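Truncated hemoglobin 4 (Chlamydomonas reinhardtii, PDB 6BME) binds heme as a 2-on-2 truncated hemoglobin whose iron can take a lysine as axial ligand, and probably binds oxygen. Local coordinates at residues N47-G55 with L103-V114. Sequence-based numbering, arbitrary orientation.
With HEM (protoporphyrin IX containing Fe), chain C; SO4 (sulfate ion), chain D.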
# COMPACT_ATOMS: atom_id res chain seq x y z
N ASN A 47 -4.43 0.28 -6.69
CA ASN A 47 -4.07 1.26 -7.71
C ASN A 47 -3.72 2.61 -7.09
O ASN A 47 -2.77 3.27 -7.54
CB ASN A 47 -5.20 1.42 -8.71
CG ASN A 47 -5.10 0.42 -9.83
OD1 ASN A 47 -4.28 0.59 -10.73
ND2 ASN A 47 -5.89 -0.64 -9.77
N ARG A 48 -4.48 3.05 -6.09
CA ARG A 48 -4.19 4.34 -5.47
C ARG A 48 -2.93 4.27 -4.61
O ARG A 48 -2.15 5.24 -4.56
CB ARG A 48 -5.40 4.80 -4.65
CG ARG A 48 -5.45 6.31 -4.46
CD ARG A 48 -6.74 6.78 -3.83
NE ARG A 48 -6.85 8.23 -3.93
CZ ARG A 48 -7.74 8.96 -3.26
NH1 ARG A 48 -8.60 8.39 -2.42
NH2 ARG A 48 -7.76 10.27 -3.43
N PHE A 49 -2.70 3.12 -3.96
CA PHE A 49 -1.46 2.90 -3.20
C PHE A 49 -0.25 3.04 -4.11
O PHE A 49 0.71 3.76 -3.80
CB PHE A 49 -1.52 1.49 -2.57
CG PHE A 49 -0.37 1.16 -1.63
CD1 PHE A 49 0.93 1.04 -2.09
CD2 PHE A 49 -0.63 0.87 -0.30
CE1 PHE A 49 1.98 0.71 -1.22
CE2 PHE A 49 0.40 0.54 0.58
CZ PHE A 49 1.71 0.46 0.11
N LEU A 50 -0.30 2.37 -5.27
CA LEU A 50 0.79 2.45 -6.23
C LEU A 50 0.97 3.88 -6.74
O LEU A 50 2.09 4.38 -6.84
CB LEU A 50 0.52 1.48 -7.38
CG LEU A 50 1.44 1.53 -8.60
CD1 LEU A 50 2.87 1.21 -8.20
CD2 LEU A 50 0.94 0.52 -9.63
N ALA A 51 -0.14 4.54 -7.09
CA ALA A 51 -0.05 5.93 -7.54
C ALA A 51 0.56 6.83 -6.46
O ALA A 51 1.42 7.67 -6.75
CB ALA A 51 -1.44 6.42 -7.96
N TYR A 52 0.14 6.64 -5.21
CA TYR A 52 0.65 7.44 -4.10
C TYR A 52 2.15 7.24 -3.91
O TYR A 52 2.90 8.21 -3.72
CB TYR A 52 -0.10 7.10 -2.81
CG TYR A 52 0.31 7.96 -1.64
CD1 TYR A 52 -0.15 9.27 -1.52
CD2 TYR A 52 1.16 7.47 -0.65
CE1 TYR A 52 0.23 10.06 -0.45
CE2 TYR A 52 1.55 8.26 0.42
CZ TYR A 52 1.08 9.55 0.52
OH TYR A 52 1.45 10.33 1.58
N ALA A 53 2.61 5.99 -3.96
CA ALA A 53 4.04 5.73 -3.80
C ALA A 53 4.88 6.50 -4.81
O ALA A 53 6.04 6.84 -4.53
CB ALA A 53 4.31 4.22 -3.91
N PHE A 54 4.32 6.82 -5.98
CA PHE A 54 5.06 7.52 -7.02
C PHE A 54 4.56 8.94 -7.25
O PHE A 54 4.78 9.50 -8.32
CB PHE A 54 5.04 6.71 -8.31
CG PHE A 54 5.85 5.47 -8.21
CD1 PHE A 54 7.23 5.55 -8.16
CD2 PHE A 54 5.24 4.23 -8.08
CE1 PHE A 54 7.99 4.42 -8.03
CE2 PHE A 54 6.00 3.09 -7.96
CZ PHE A 54 7.38 3.19 -7.93
N GLY A 55 3.90 9.53 -6.25
CA GLY A 55 3.48 10.92 -6.33
C GLY A 55 2.51 11.22 -7.45
O GLY A 55 2.49 12.36 -7.94
N LEU A 103 13.56 4.12 -8.89
CA LEU A 103 12.13 4.14 -8.59
C LEU A 103 11.83 3.41 -7.29
O LEU A 103 10.96 3.84 -6.52
CB LEU A 103 11.35 3.53 -9.75
CG LEU A 103 11.26 4.36 -11.04
CD1 LEU A 103 10.52 3.61 -12.14
CD2 LEU A 103 10.58 5.70 -10.76
N ILE A 104 12.53 2.30 -7.01
CA ILE A 104 12.36 1.62 -5.72
C ILE A 104 12.62 2.59 -4.57
O ILE A 104 11.83 2.69 -3.62
CB ILE A 104 13.28 0.40 -5.61
CG1 ILE A 104 13.04 -0.58 -6.74
CG2 ILE A 104 13.10 -0.29 -4.24
CD1 ILE A 104 11.65 -0.99 -6.84
N ASP A 105 13.76 3.28 -4.63
CA ASP A 105 14.14 4.19 -3.55
C ASP A 105 13.10 5.27 -3.36
O ASP A 105 12.75 5.62 -2.22
CB ASP A 105 15.52 4.81 -3.84
CG ASP A 105 16.67 3.82 -3.63
OD1 ASP A 105 16.52 2.86 -2.85
OD2 ASP A 105 17.75 4.02 -4.23
N GLU A 106 12.59 5.82 -4.46
CA GLU A 106 11.57 6.86 -4.37
C GLU A 106 10.33 6.34 -3.66
O GLU A 106 9.80 6.98 -2.74
CB GLU A 106 11.24 7.38 -5.77
CG GLU A 106 9.99 8.23 -5.82
CD GLU A 106 9.64 8.73 -7.22
OE1 GLU A 106 10.46 8.55 -8.15
OE2 GLU A 106 8.54 9.30 -7.37
N ALA A 107 9.86 5.16 -4.07
CA ALA A 107 8.69 4.56 -3.42
C ALA A 107 8.96 4.30 -1.95
O ALA A 107 8.11 4.58 -1.09
CB ALA A 107 8.31 3.26 -4.15
N ALA A 108 10.14 3.77 -1.63
CA ALA A 108 10.49 3.50 -0.24
C ALA A 108 10.46 4.77 0.60
O ALA A 108 9.94 4.76 1.72
CB ALA A 108 11.87 2.84 -0.18
N GLY A 109 11.02 5.86 0.08
CA GLY A 109 10.99 7.11 0.81
C GLY A 109 9.58 7.55 1.15
O GLY A 109 9.30 8.01 2.26
N VAL A 110 8.66 7.40 0.19
CA VAL A 110 7.26 7.76 0.45
C VAL A 110 6.69 6.89 1.56
O VAL A 110 6.11 7.39 2.54
CB VAL A 110 6.43 7.64 -0.84
CG1 VAL A 110 4.95 7.79 -0.53
CG2 VAL A 110 6.89 8.68 -1.86
N LEU A 111 6.87 5.57 1.44
CA LEU A 111 6.30 4.64 2.41
C LEU A 111 6.87 4.88 3.81
O LEU A 111 6.12 4.89 4.80
CB LEU A 111 6.57 3.20 1.97
CG LEU A 111 5.87 2.82 0.67
CD1 LEU A 111 6.21 1.38 0.25
CD2 LEU A 111 4.36 3.03 0.78
N ILE A 112 8.19 5.05 3.90
CA ILE A 112 8.80 5.38 5.19
C ILE A 112 8.18 6.65 5.76
O ILE A 112 7.95 6.75 6.97
CB ILE A 112 10.33 5.50 5.02
CG1 ILE A 112 10.96 4.15 4.68
CG2 ILE A 112 10.97 6.08 6.28
CD1 ILE A 112 10.74 3.08 5.74
N GLY A 113 7.88 7.61 4.89
CA GLY A 113 7.29 8.86 5.34
C GLY A 113 5.94 8.71 6.02
O GLY A 113 5.61 9.50 6.91
N VAL A 114 5.14 7.72 5.61
CA VAL A 114 3.82 7.54 6.19
C VAL A 114 3.75 6.43 7.23
O VAL A 114 2.71 6.26 7.88
CB VAL A 114 2.75 7.32 5.10
CG1 VAL A 114 2.57 8.59 4.30
CG2 VAL A 114 3.14 6.17 4.19
CHA HEM C . -8.13 1.09 2.33
CHB HEM C . -3.98 3.01 0.77
CHC HEM C . -1.70 0.63 4.31
CHD HEM C . -5.49 -2.34 4.56
C1A HEM C . -7.26 1.87 1.59
C2A HEM C . -7.57 2.79 0.51
C3A HEM C . -6.39 3.30 0.09
C4A HEM C . -5.33 2.73 0.88
CMA HEM C . -6.14 4.33 -1.03
CAA HEM C . -8.98 3.13 -0.06
CBA HEM C . -9.69 1.90 -0.63
CGA HEM C . -10.96 2.25 -1.38
O1A HEM C . -11.91 2.82 -0.76
O2A HEM C . -11.01 1.93 -2.61
C1B HEM C . -3.02 2.64 1.68
C2B HEM C . -1.71 3.24 1.87
C3B HEM C . -1.10 2.58 2.86
C4B HEM C . -1.98 1.53 3.31
CMB HEM C . -1.16 4.45 1.08
CAB HEM C . 0.31 2.78 3.47
CBB HEM C . 1.32 3.37 2.82
C1C HEM C . -2.49 -0.44 4.62
C2C HEM C . -2.10 -1.55 5.44
C3C HEM C . -3.13 -2.40 5.51
C4C HEM C . -4.22 -1.83 4.74
CMC HEM C . -0.71 -1.72 6.09
CAC HEM C . -3.11 -3.73 6.28
CBC HEM C . -3.75 -4.81 5.80
C1D HEM C . -6.56 -1.63 4.05
C2D HEM C . -7.95 -2.02 4.09
C3D HEM C . -8.67 -1.08 3.47
C4D HEM C . -7.76 -0.05 3.02
CMD HEM C . -8.48 -3.32 4.73
CAD HEM C . -10.20 -1.05 3.22
CBD HEM C . -10.94 -0.60 4.48
CGD HEM C . -12.42 -0.65 4.18
O1D HEM C . -12.82 -0.28 3.05
O2D HEM C . -13.19 -1.05 5.08
NA HEM C . -5.90 1.85 1.77
NB HEM C . -3.15 1.59 2.58
NC HEM C . -3.78 -0.64 4.22
ND HEM C . -6.48 -0.41 3.39
FE HEM C . -4.82 0.58 2.98
S SO4 D . -6.26 10.96 -6.49
O1 SO4 D . -5.24 11.42 -7.41
O2 SO4 D . -7.58 11.39 -6.96
O3 SO4 D . -6.04 11.56 -5.17
O4 SO4 D . -6.21 9.50 -6.40
O HOH W 1 7.24 9.65 -5.28
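A53 and A107 bring the end of helix 39-53 against helix 101-114, with A53 CB 4.1 Å from A107 CB. These are two helices of the 2-on-2 globin fold, in the globin domain of a longer protein; helix 39-53 also carries K45, the heme-binding lysine. The short segment axes cross at 105°. The small alanine side chains probably permit the backbones' nearest approach, and larger side chains pack around it. F54 CZ meets A107 CB obliquely, and F54 CE1 lies 3.4 Å from L103 O, near the ring plane. Nearer the heme, chi1 of -174° swings the F49 side chain away from its own N, and F49 CD2 lies 3.4 Å from heme C2B, while F49 CZ meets L111 CD2. L111 and V114 also touch heme vinyl carbon CBB. Y52 CE2 packs on V110 CG1 at 3.6 Å, and V114 CG1 lies at the ring edge beside Y52 OH.

The looser side is polar. A water appears to bridge A53 O and E106 OE2, tentatively, since its E106 bond is unusually short. Beyond the interface, R48 stretches past heme CMA to a sulfate, probably from the crystallisation liquor. R48 NH2 reaches sulfate O3 at 2.8 Å, nearly straight (176°), and R48 NE reaches sulfate O4 less straight. A leucine in place of R48 would probably leave the sulfate without these two donors. With no direct hydrogen bond between the segments, side-chain packing holds them together and lines the heme's vinyl side.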